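Local coordinates for protein alpha-rhamnosidase (PDB 6I60) that probably hydrolyses terminal non-reducing alpha-L-rhamnose residues of alpha-L-rhamnosides, releasing rhamnose, at residues A[577-580]-A[581-585]; A[802-806]-A[807-811]; A[319-322]-A[323-326]; A[921-925]-A[926-930]. One frame throughout, in Å; residues are numbered along the deposited sequence.

Contact 1: A[577-580]-A[581-585]; sequences GDKY and VLEEH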
loop_
_atom_site.group_PDB
_atom_site.type_symbol
_atom_site.label_atom_id
_atom_site.label_comp_id
_atom_site.label_asym_id
_atom_site.label_seq_id
_atom_site.Cartn_x
_atom_site.Cartn_y
_atom_site.Cartn_z
ATOM N N GLY A 577 14.006 8.477 2.413
ATOM C CA GLY A 577 15.418 8.489 2.756
ATOM C C GLY A 577 15.907 7.209 3.397
ATOM O O GLY A 577 16.708 7.258 4.338
ATOM N N ASP A 578 15.441 6.062 2.913
ATOM C CA ASP A 578 15.821 4.753 3.440
ATOM C C ASP A 578 16.773 4.107 2.438
ATOM O O ASP A 578 16.357 3.330 1.576
ATOM C CB ASP A 578 14.590 3.883 3.688
ATOM C CG ASP A 578 14.933 2.567 4.356
ATOM O OD1 ASP A 578 16.052 2.452 4.896
ATOM O OD2 ASP A 578 14.084 1.650 4.345
ATOM N N LYS A 579 18.061 4.438 2.554
ATOM C CA LYS A 579 19.069 3.829 1.697
ATOM C C LYS A 579 19.329 2.371 2.046
ATOM O O LYS A 579 19.933 1.657 1.238
ATOM C CB LYS A 579 20.378 4.621 1.775
ATOM C CG LYS A 579 20.956 4.734 3.178
ATOM C CD LYS A 579 22.144 5.688 3.213
ATOM C CE LYS A 579 23.464 4.931 3.214
ATOM N NZ LYS A 579 24.583 5.762 2.681
ATOM N N TYR A 580 18.884 1.914 3.217
ATOM C CA TYR A 580 19.129 0.534 3.617
ATOM C C TYR A 580 18.325 -0.449 2.776
ATOM O O TYR A 580 18.806 -1.552 2.490
ATOM C CB TYR A 580 18.808 0.357 5.099
ATOM C CG TYR A 580 19.585 1.289 5.997
ATOM C CD1 TYR A 580 18.945 2.303 6.696
ATOM C CD2 TYR A 580 20.958 1.155 6.146
ATOM C CE1 TYR A 580 19.653 3.158 7.519
ATOM C CE2 TYR A 580 21.674 2.005 6.966
ATOM C CZ TYR A 580 21.016 3.004 7.651
ATOM O OH TYR A 580 21.724 3.854 8.471
ATOM N N VAL A 581 17.108 -0.074 2.373
ATOM C CA VAL A 581 16.319 -0.947 1.512
ATOM C C VAL A 581 16.932 -1.050 0.123
ATOM O O VAL A 581 16.623 -1.988 -0.620
ATOM C CB VAL A 581 14.861 -0.459 1.436
ATOM C CG1 VAL A 581 14.722 0.668 0.425
ATOM C CG2 VAL A 581 13.935 -1.614 1.085
ATOM N N LEU A 582 17.804 -0.110 -0.244
ATOM C CA LEU A 582 18.503 -0.204 -1.520
ATOM C C LEU A 582 19.641 -1.215 -1.458
ATOM O O LEU A 582 19.874 -1.948 -2.424
ATOM C CB LEU A 582 19.025 1.172 -1.935
ATOM C CG LEU A 582 17.966 2.197 -2.353
ATOM C CD1 LEU A 582 18.616 3.397 -3.021
ATOM C CD2 LEU A 582 16.931 1.565 -3.272
ATOM N N GLU A 583 20.356 -1.273 -0.331
ATOM C CA GLU A 583 21.421 -2.260 -0.180
ATOM C C GLU A 583 20.865 -3.660 0.047
ATOM O O GLU A 583 21.450 -4.642 -0.425
ATOM C CB GLU A 583 22.344 -1.875 0.978
ATOM C CG GLU A 583 22.587 -0.381 1.125
ATOM C CD GLU A 583 23.382 -0.041 2.374
ATOM O OE1 GLU A 583 24.008 1.041 2.407
ATOM O OE2 GLU A 583 23.381 -0.857 3.321
ATOM N N GLU A 584 19.741 -3.770 0.757
ATOM C CA GLU A 584 19.182 -5.079 1.074
ATOM C C GLU A 584 18.717 -5.822 -0.174
ATOM O O GLU A 584 18.769 -7.057 -0.211
ATOM C CB GLU A 584 18.029 -4.917 2.067
ATOM C CG GLU A 584 17.328 -6.206 2.441
ATOM C CD GLU A 584 16.074 -5.963 3.252
ATOM O OE1 GLU A 584 15.223 -6.876 3.324
ATOM O OE2 GLU A 584 15.941 -4.855 3.819
ATOM N N HIS A 585 18.271 -5.098 -1.204
ATOM C CA HIS A 585 17.769 -5.707 -2.430
ATOM C C HIS A 585 18.655 -5.408 -3.638
ATOM O O HIS A 585 18.229 -5.619 -4.779
ATOM C CB HIS A 585 16.338 -5.245 -2.707
ATOM C CG HIS A 585 15.327 -5.780 -1.740
ATOM N ND1 HIS A 585 14.846 -7.070 -1.803
ATOM C CD2 HIS A 585 14.699 -5.195 -0.693
ATOM C CE1 HIS A 585 13.970 -7.259 -0.832
ATOM N NE2 HIS A 585 13.862 -6.137 -0.145
#

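Contact 2: A[802-806]-A[807-811]; sequences TLWER and WEKLT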
loop_
_atom_site.group_PDB
_atom_site.type_symbol
_atom_site.label_atom_id
_atom_site.label_comp_id
_atom_site.label_asym_id
_atom_site.label_seq_id
_atom_site.Cartn_x
_atom_site.Cartn_y
_atom_site.Cartn_z
ATOM N N THR A 802 -14.968 5.200 -7.796
ATOM C CA THR A 802 -13.554 4.847 -7.823
ATOM C C THR A 802 -13.088 5.038 -9.263
ATOM O O THR A 802 -13.690 5.774 -10.055
ATOM C CB THR A 802 -13.320 3.422 -7.298
ATOM O OG1 THR A 802 -14.295 2.532 -7.859
ATOM C CG2 THR A 802 -13.425 3.385 -5.780
ATOM N N LEU A 803 -12.006 4.365 -9.632
ATOM C CA LEU A 803 -11.461 4.457 -10.976
ATOM C C LEU A 803 -11.727 3.165 -11.738
ATOM O O LEU A 803 -11.725 2.074 -11.162
ATOM C CB LEU A 803 -9.960 4.755 -10.943
ATOM C CG LEU A 803 -9.579 6.184 -11.338
ATOM C CD1 LEU A 803 -10.228 7.195 -10.410
ATOM C CD2 LEU A 803 -8.071 6.356 -11.348
ATOM N N TRP A 804 -11.963 3.301 -13.039
ATOM C CA TRP A 804 -12.285 2.170 -13.892
ATOM C C TRP A 804 -11.021 1.502 -14.420
ATOM O O TRP A 804 -9.937 2.089 -14.442
ATOM C CB TRP A 804 -13.147 2.608 -15.075
ATOM C CG TRP A 804 -14.521 3.041 -14.702
ATOM C CD1 TRP A 804 -15.146 2.849 -13.508
ATOM C CD2 TRP A 804 -15.446 3.750 -15.534
ATOM N NE1 TRP A 804 -16.407 3.393 -13.543
ATOM C CE2 TRP A 804 -16.617 3.952 -14.776
ATOM C CE3 TRP A 804 -15.399 4.233 -16.846
ATOM C CZ2 TRP A 804 -17.729 4.617 -15.285
ATOM C CZ3 TRP A 804 -16.505 4.891 -17.350
ATOM C CH2 TRP A 804 -17.656 5.076 -16.571
ATOM N N GLU A 805 -11.183 0.254 -14.858
ATOM C CA GLU A 805 -10.106 -0.444 -15.546
ATOM C C GLU A 805 -9.927 0.065 -16.970
ATOM O O GLU A 805 -8.796 0.134 -17.464
ATOM C CB GLU A 805 -10.382 -1.949 -15.549
ATOM C CG GLU A 805 -9.385 -2.780 -16.336
ATOM C CD GLU A 805 -9.595 -4.270 -16.148
ATOM O OE1 GLU A 805 -10.668 -4.659 -15.640
ATOM O OE2 GLU A 805 -8.688 -5.051 -16.505
ATOM N N ARG A 806 -11.018 0.442 -17.634
ATOM C CA ARG A 806 -10.987 0.909 -19.011
ATOM C C ARG A 806 -11.614 2.293 -19.112
ATOM O O ARG A 806 -12.453 2.675 -18.289
ATOM C CB ARG A 806 -11.725 -0.060 -19.937
ATOM C CG ARG A 806 -11.666 -1.506 -19.481
ATOM C CD ARG A 806 -10.464 -2.213 -20.075
ATOM N NE ARG A 806 -10.299 -1.877 -21.485
ATOM C CZ ARG A 806 -10.919 -2.504 -22.478
ATOM N NH1 ARG A 806 -11.744 -3.511 -22.221
ATOM N NH2 ARG A 806 -10.712 -2.124 -23.731
ATOM N N TRP A 807 -11.194 3.044 -20.135
ATOM C CA TRP A 807 -11.761 4.370 -20.358
ATOM C C TRP A 807 -13.235 4.282 -20.735
ATOM O O TRP A 807 -14.040 5.121 -20.314
ATOM C CB TRP A 807 -10.975 5.100 -21.447
ATOM C CG TRP A 807 -9.536 5.367 -21.104
ATOM C CD1 TRP A 807 -8.439 4.745 -21.628
ATOM C CD2 TRP A 807 -9.038 6.338 -20.174
ATOM N NE1 TRP A 807 -7.292 5.263 -21.078
ATOM C CE2 TRP A 807 -7.631 6.242 -20.183
ATOM C CE3 TRP A 807 -9.645 7.276 -19.333
ATOM C CZ2 TRP A 807 -6.823 7.048 -19.384
ATOM C CZ3 TRP A 807 -8.839 8.077 -18.539
ATOM C CH2 TRP A 807 -7.443 7.957 -18.570
ATOM N N GLU A 808 -13.605 3.277 -21.521
ATOM C CA GLU A 808 -14.980 3.126 -21.972
ATOM C C GLU A 808 -15.857 2.583 -20.854
ATOM O O GLU A 808 -15.417 1.768 -20.039
ATOM C CB GLU A 808 -15.044 2.191 -23.180
ATOM C CG GLU A 808 -14.167 2.618 -24.345
ATOM C CD GLU A 808 -12.747 2.091 -24.238
ATOM O OE1 GLU A 808 -12.554 0.992 -23.676
ATOM O OE2 GLU A 808 -11.822 2.779 -24.716
ATOM N N LYS A 809 -17.106 3.043 -20.817
ATOM C CA LYS A 809 -18.077 2.522 -19.863
ATOM C C LYS A 809 -18.483 1.116 -20.286
ATOM O O LYS A 809 -19.160 0.936 -21.304
ATOM C CB LYS A 809 -19.289 3.445 -19.782
ATOM C CG LYS A 809 -20.462 2.859 -19.017
ATOM C CD LYS A 809 -21.020 3.854 -18.014
ATOM C CE LYS A 809 -22.446 3.499 -17.627
ATOM N NZ LYS A 809 -23.007 4.480 -16.657
ATOM N N LEU A 810 -18.063 0.116 -19.516
ATOM C CA LEU A 810 -18.324 -1.281 -19.832
ATOM C C LEU A 810 -18.859 -1.983 -18.594
ATOM O O LEU A 810 -18.222 -1.952 -17.536
ATOM C CB LEU A 810 -17.057 -1.974 -20.337
ATOM C CG LEU A 810 -16.538 -1.482 -21.688
ATOM C CD1 LEU A 810 -15.025 -1.399 -21.693
ATOM C CD2 LEU A 810 -17.025 -2.394 -22.794
ATOM N N THR A 811 -20.022 -2.615 -18.729
ATOM C CA THR A 811 -20.721 -3.227 -17.606
ATOM C C THR A 811 -21.097 -4.668 -17.920
ATOM O O THR A 811 -22.209 -5.120 -17.631
ATOM C CB THR A 811 -21.961 -2.417 -17.231
ATOM O OG1 THR A 811 -22.784 -3.184 -16.345
ATOM C CG2 THR A 811 -22.756 -2.059 -18.474
#

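Contact 3: A[319-322]-A[323-326]; sequences FDDS and TWEN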
loop_
_atom_site.group_PDB
_atom_site.type_symbol
_atom_site.label_atom_id
_atom_site.label_comp_id
_atom_site.label_asym_id
_atom_site.label_seq_id
_atom_site.Cartn_x
_atom_site.Cartn_y
_atom_site.Cartn_z
ATOM N N PHE A 319 -15.349 -26.235 29.861
ATOM C CA PHE A 319 -16.061 -26.750 28.699
ATOM C C PHE A 319 -15.648 -28.195 28.470
ATOM O O PHE A 319 -14.471 -28.540 28.609
ATOM C CB PHE A 319 -15.780 -25.911 27.446
ATOM C CG PHE A 319 -16.391 -26.469 26.189
ATOM C CD1 PHE A 319 -15.593 -27.017 25.199
ATOM C CD2 PHE A 319 -17.764 -26.449 26.001
ATOM C CE1 PHE A 319 -16.151 -27.532 24.043
ATOM C CE2 PHE A 319 -18.328 -26.960 24.847
ATOM C CZ PHE A 319 -17.521 -27.503 23.868
ATOM N N ASP A 320 -16.624 -29.033 28.120
ATOM C CA ASP A 320 -16.366 -30.442 27.852
ATOM C C ASP A 320 -15.464 -30.599 26.635
ATOM O O ASP A 320 -15.946 -30.786 25.513
ATOM C CB ASP A 320 -17.679 -31.199 27.643
ATOM C CG ASP A 320 -17.607 -32.633 28.129
ATOM O OD1 ASP A 320 -17.439 -32.839 29.350
ATOM O OD2 ASP A 320 -17.717 -33.552 27.289
ATOM N N ASP A 321 -14.150 -30.528 26.852
ATOM C CA ASP A 321 -13.193 -30.594 25.755
ATOM C C ASP A 321 -13.118 -31.972 25.111
ATOM O O ASP A 321 -12.471 -32.109 24.069
ATOM C CB ASP A 321 -11.805 -30.179 26.247
ATOM C CG ASP A 321 -10.894 -29.751 25.117
ATOM O OD1 ASP A 321 -11.378 -29.665 23.968
ATOM O OD2 ASP A 321 -9.696 -29.503 25.376
ATOM N N SER A 322 -13.760 -32.986 25.692
ATOM C CA SER A 322 -13.752 -34.319 25.103
ATOM C C SER A 322 -14.608 -34.353 23.843
ATOM O O SER A 322 -14.638 -33.377 23.087
ATOM C CB SER A 322 -14.239 -35.361 26.110
ATOM O OG SER A 322 -13.611 -36.609 25.880
ATOM N N THR A 323 -15.289 -35.479 23.601
ATOM C CA THR A 323 -16.130 -35.746 22.426
ATOM C C THR A 323 -15.606 -35.186 21.102
ATOM O O THR A 323 -16.279 -35.300 20.073
ATOM C CB THR A 323 -17.570 -35.245 22.656
ATOM O OG1 THR A 323 -18.370 -35.561 21.508
ATOM C CG2 THR A 323 -17.638 -33.737 22.890
ATOM N N TRP A 324 -14.410 -34.601 21.105
ATOM C CA TRP A 324 -13.781 -34.051 19.915
ATOM C C TRP A 324 -12.644 -34.963 19.476
ATOM O O TRP A 324 -11.994 -35.613 20.300
ATOM C CB TRP A 324 -13.229 -32.642 20.169
ATOM C CG TRP A 324 -14.263 -31.573 20.399
ATOM C CD1 TRP A 324 -15.586 -31.752 20.684
ATOM C CD2 TRP A 324 -14.048 -30.154 20.370
ATOM N NE1 TRP A 324 -16.208 -30.535 20.831
ATOM C CE2 TRP A 324 -15.286 -29.539 20.644
ATOM C CE3 TRP A 324 -12.930 -29.346 20.138
ATOM C CZ2 TRP A 324 -15.437 -28.153 20.692
ATOM C CZ3 TRP A 324 -13.083 -27.970 20.186
ATOM C CH2 TRP A 324 -14.325 -27.389 20.461
ATOM N N GLU A 325 -12.406 -35.005 18.169
ATOM C CA GLU A 325 -11.258 -35.729 17.647
ATOM C C GLU A 325 -9.983 -34.935 17.896
ATOM O O GLU A 325 -9.997 -33.704 17.980
ATOM C CB GLU A 325 -11.424 -36.006 16.151
ATOM C CG GLU A 325 -11.785 -34.784 15.319
ATOM C CD GLU A 325 -11.308 -34.892 13.881
ATOM O OE1 GLU A 325 -10.078 -34.905 13.659
ATOM O OE2 GLU A 325 -12.161 -34.963 12.969
ATOM N N ASN A 326 -8.873 -35.652 18.027
ATOM C CA ASN A 326 -7.592 -35.010 18.270
ATOM C C ASN A 326 -6.971 -34.540 16.959
ATOM O O ASN A 326 -7.212 -35.110 15.892
ATOM C CB ASN A 326 -6.638 -35.966 18.989
ATOM C CG ASN A 326 -6.981 -36.139 20.460
ATOM O OD1 ASN A 326 -8.084 -36.561 20.809
ATOM N ND2 ASN A 326 -6.030 -35.817 21.330
#

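Contact 4: A[921-925]-A[926-930]; sequences LEENE and KYIVI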
loop_
_atom_site.group_PDB
_atom_site.type_symbol
_atom_site.label_atom_id
_atom_site.label_comp_id
_atom_site.label_asym_id
_atom_site.label_seq_id
_atom_site.Cartn_x
_atom_site.Cartn_y
_atom_site.Cartn_z
ATOM N N LEU A 921 16.625 38.822 -5.870
ATOM C CA LEU A 921 16.577 37.386 -5.635
ATOM C C LEU A 921 16.893 36.666 -6.939
ATOM O O LEU A 921 16.959 37.275 -8.010
ATOM C CB LEU A 921 15.210 36.949 -5.093
ATOM C CG LEU A 921 14.846 37.392 -3.675
ATOM C CD1 LEU A 921 13.338 37.519 -3.520
ATOM C CD2 LEU A 921 15.410 36.419 -2.655
ATOM N N GLU A 922 17.095 35.355 -6.840
ATOM C CA GLU A 922 17.348 34.549 -8.025
ATOM C C GLU A 922 16.091 34.442 -8.883
ATOM O O GLU A 922 14.963 34.490 -8.384
ATOM C CB GLU A 922 17.822 33.150 -7.633
ATOM C CG GLU A 922 19.088 33.126 -6.793
ATOM C CD GLU A 922 19.410 31.738 -6.274
ATOM O OE1 GLU A 922 19.534 31.575 -5.041
ATOM O OE2 GLU A 922 19.535 30.807 -7.099
ATOM N N GLU A 923 16.295 34.293 -10.191
ATOM C CA GLU A 923 15.188 34.120 -11.121
ATOM C C GLU A 923 15.719 33.499 -12.403
ATOM O O GLU A 923 16.902 33.619 -12.729
ATOM C CB GLU A 923 14.478 35.448 -11.412
ATOM C CG GLU A 923 15.343 36.491 -12.097
ATOM C CD GLU A 923 14.756 37.885 -11.992
ATOM O OE1 GLU A 923 15.272 38.690 -11.187
ATOM O OE2 GLU A 923 13.777 38.174 -12.713
ATOM N N ASN A 924 14.826 32.829 -13.127
ATOM C CA ASN A 924 15.177 32.129 -14.356
ATOM C C ASN A 924 14.201 32.475 -15.468
ATOM O O ASN A 924 13.805 31.619 -16.264
ATOM C CB ASN A 924 15.223 30.618 -14.130
ATOM C CG ASN A 924 13.891 30.055 -13.674
ATOM O OD1 ASN A 924 12.979 30.796 -13.304
ATOM N ND2 ASN A 924 13.771 28.733 -13.701
ATOM N N GLU A 925 13.783 33.739 -15.522
ATOM C CA GLU A 925 12.871 34.293 -16.518
ATOM C C GLU A 925 11.479 33.664 -16.473
ATOM O O GLU A 925 10.637 34.000 -17.315
ATOM C CB GLU A 925 13.429 34.178 -17.945
ATOM C CG GLU A 925 14.853 34.728 -18.112
ATOM C CD GLU A 925 15.118 35.953 -17.251
ATOM O OE1 GLU A 925 16.097 35.940 -16.472
ATOM O OE2 GLU A 925 14.348 36.931 -17.357
ATOM N N LYS A 926 11.203 32.767 -15.523
ATOM C CA LYS A 926 9.883 32.156 -15.403
ATOM C C LYS A 926 9.445 32.118 -13.945
ATOM O O LYS A 926 8.249 32.211 -13.645
ATOM C CB LYS A 926 9.869 30.745 -16.001
ATOM C CG LYS A 926 9.278 30.663 -17.403
ATOM C CD LYS A 926 8.651 29.296 -17.666
ATOM C CE LYS A 926 7.785 29.323 -18.916
ATOM N NZ LYS A 926 6.486 28.629 -18.713
ATOM N N TYR A 927 10.404 31.990 -13.030
ATOM C CA TYR A 927 10.121 31.906 -11.607
ATOM C C TYR A 927 10.997 32.889 -10.838
ATOM O O TYR A 927 11.960 33.453 -11.365
ATOM C CB TYR A 927 10.347 30.484 -11.075
ATOM C CG TYR A 927 9.395 29.449 -11.630
ATOM C CD1 TYR A 927 8.101 29.329 -11.139
ATOM C CD2 TYR A 927 9.796 28.585 -12.639
ATOM C CE1 TYR A 927 7.231 28.379 -11.644
ATOM C CE2 TYR A 927 8.935 27.633 -13.149
ATOM C CZ TYR A 927 7.656 27.533 -12.649
ATOM O OH TYR A 927 6.803 26.582 -13.162
ATOM N N ILE A 928 10.638 33.090 -9.572
ATOM C CA ILE A 928 11.468 33.800 -8.604
ATOM C C ILE A 928 11.852 32.795 -7.527
ATOM O O ILE A 928 10.977 32.207 -6.877
ATOM C CB ILE A 928 10.745 35.015 -7.999
ATOM C CG1 ILE A 928 10.809 36.204 -8.962
ATOM C CG2 ILE A 928 11.352 35.391 -6.654
ATOM C CD1 ILE A 928 12.128 36.955 -8.930
ATOM N N VAL A 929 13.152 32.589 -7.348
ATOM C CA VAL A 929 13.661 31.533 -6.481
ATOM C C VAL A 929 13.941 32.100 -5.097
ATOM O O VAL A 929 14.656 33.100 -4.954
ATOM C CB VAL A 929 14.923 30.894 -7.080
ATOM C CG1 VAL A 929 15.425 29.775 -6.181
ATOM C CG2 VAL A 929 14.638 30.376 -8.480
ATOM N N ILE A 930 13.378 31.459 -4.076
ATOM C CA ILE A 930 13.608 31.810 -2.680
ATOM C C ILE A 930 14.033 30.548 -1.944
ATOM O O ILE A 930 13.388 29.502 -2.075
ATOM C CB ILE A 930 12.354 32.422 -2.025
ATOM C CG1 ILE A 930 11.874 33.642 -2.816
ATOM C CG2 ILE A 930 12.636 32.805 -0.581
ATOM C CD1 ILE A 930 10.426 34.004 -2.559
HETATM O O HOH W 1 17.265 34.331 -4.364
#

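Contact 1: A[577-580]-A[581-585]
Asp-578 and Val-581 meet at the start of a short helix, a worked example of how a carboxylate can be turned back over the first helical turn. The aspartate's CG stands opposite its own backbone N (chi1 -175°), which swings the carboxylate forward. OD1 then accepts a weak capping bond from Tyr-580 N at 3.3 Å, bent to 134° at the hydrogen, while OD2 lies 3.7 Å from Val-581 CB. The two side chains cross at about a right angle. With an alanine here, the amide of Tyr-580 would probably lose its side-chain acceptor, and the long, weak ion pair with Arg-528 would go too.

Beyond the cap, Lys-579 O receives two weak bonds, from Leu-582 N at 3.1 Å and from Glu-583 N at 3.4 Å. A sounder bond comes one residue on, Glu-584 N to Tyr-580 O at 3.0 Å (153°). On the outer side, Glu-583 is extended beyond CG and crosses Lys-579 obliquely. Its OE2 sits at the edge of the Tyr-580 ring, 4.2 Å from CD2, and its OE1 is 4.0 Å from Lys-579 CE; the lysine NZ stays farther off, so the opposite charges are near but not in contact. On the buried side Val-581 packs on Leu-531 and Leu-572, and Leu-582 on Ala-569 and Ile-644. This is a capped helix start following the turn out of helix 564-576, in the (alpha/alpha)6-barrel domain expected of six-hairpin glycosidases.

Contact 2: A[802-806]-A[807-811]
Glu-808 OE2 is gripped by two hydrogen bonds, from the backbone N of Gly-617 and with the hydroxyl of Tyr-789, while the other carboxylate oxygen, OE1, faces Arg-806. That second meeting is a long salt bridge, with OE1 3.6 Å from Arg-806 NH2. The oxygen lies over a face of the guanidinium, well out of its plane, and the two flat groups stand 74° apart, so charge alone acts here and no N-H points at the oxygen. A bend at chi2 (87°) brings the glutamate's end back toward the arginine. Leu-810 approaches the same guanidinium face, its CD1 3.9 Å from Arg-806 NH1.

Segments 802-806 and 807-811 both belong to the long loop that links helix 792-797 to helix 826-835 in the six-hairpin glycosidase domain. Earlier in the loop, Trp-804 holds its six-membered ring against the chain that follows. Trp-807 O lies near the ring plane, at the edge, 3.8 Å from Trp-804 CE3. The backbone of Lys-809 approaches obliquely, with its CA 3.8 Å from Trp-804 CZ3, and the aliphatic chain continues the contact through Lys-809 CD, 3.9 Å from Trp-804 CH2. The lysine's charged end leads away to a salt bridge with Glu-798. Trp-807 packs edge-to-face with Phe-792.

Contact 3: A[319-322]-A[323-326]
The backbone between Phe-319 and Trp-324, whose rings meet, bends twice in quick succession. An inverse gamma turn centred on Asp-320 makes the first bend; the chain then turns at Thr-323, which has positive phi, and runs out toward strand 325-329. The model is too tight between Ser-322 and Trp-324 for the details there to be trusted, and no clear hydrogen bond links the two segments.

Side chains supply the contact instead. Phe-319 holds CG opposite its backbone N (chi1 175°), which sends the ring toward the tryptophan. Its CE1 comes 3.5 Å from Trp-324 CZ2, an atom lying near the phenylalanine plane at the ring edge. The planes are inclined at 65° and the ring centroids are 5.7 Å apart, an oblique aromatic pair. Asp-321 comes over one face of the indole, OD1 4.1 Å from Trp-324 CE3 and offset toward the rim, with the carboxylate turned nearly perpendicular to the ring. Arg-180 of strand 171-184 touches both aromatic side chains and makes a long, weak ion pair with Asp-321 OD2. Replacing the indole by an alanine would probably open a gap beside Phe-319 and leave its ring less firmly held. The chemistry implies a surface turn held together by an aromatic pair and joined to the neighbouring strands through Arg-180, Lys-288 and the backbone of Glu-325; Arg-180 probably offsets part of the charge of Asp-321, at long range, while Lys-288 donates to Trp-324 O.

Contact 4: A[921-925]-A[926-930]
A beta hairpin joins strand 922-923 to strand 927-932 at one edge of a five-stranded sheet, and Asn-924 shows how a side chain can close such a turn. With its CG set between the backbone N and the carbonyl carbon (chi1 61°), OD1 reaches across and accepts from Tyr-927 N at 2.9 Å, the donor nearly in line with the amide C=O. Lys-926 N adds a weak bond to the same OD1. The Asn-924 and Tyr-927 side chains lie side by side, with OD1 at the edge of the ring.

Glu-923 and Ile-928 form an antiparallel non-hydrogen-bonded pair, their side chains alongside each other, with Glu-923 CB 3.7 Å from Ile-928 CD1. The glutamate's carboxylate goes elsewhere, to Tyr-915 and Lys-900. Leu-921 CD1 rests 4.2 Å from Ile-930 CG1, and Ile-930 also packs on Val-896 and Val-898. Between the strands, Val-929 N donates to Glu-922 O at 2.8 Å, nearly straight at the hydrogen (168°). The return link goes through a water molecule, which accepts from Glu-922 N at 2.7 Å and donates to Val-929 O at 2.9 Å.

In the fold
Taken together, the four contacts are all local, between side chains a few residues apart, at widely separated places in a single chain. Contacts 1 and 2 both belong to the six-hairpin glycosidase domain, yet lie on opposite sides of the chain's centre, their centres about 37 Å apart. Contact 3 is in the N-terminal rhamnosidase domain, about 79 Å from contact 4 between centres, the widest separation of the set. The centres of contacts 4 and 1 are about 35 Å apart. None touches another. A bound 2-(2-ethoxyethoxy)ethanol occupies a pocket of Tyr-656, Glu-659 and Leu-660; triethylene glycol, probably from the crystallisation liquor, meets Glu-583 of contact 1 and Lys-926 of contact 4.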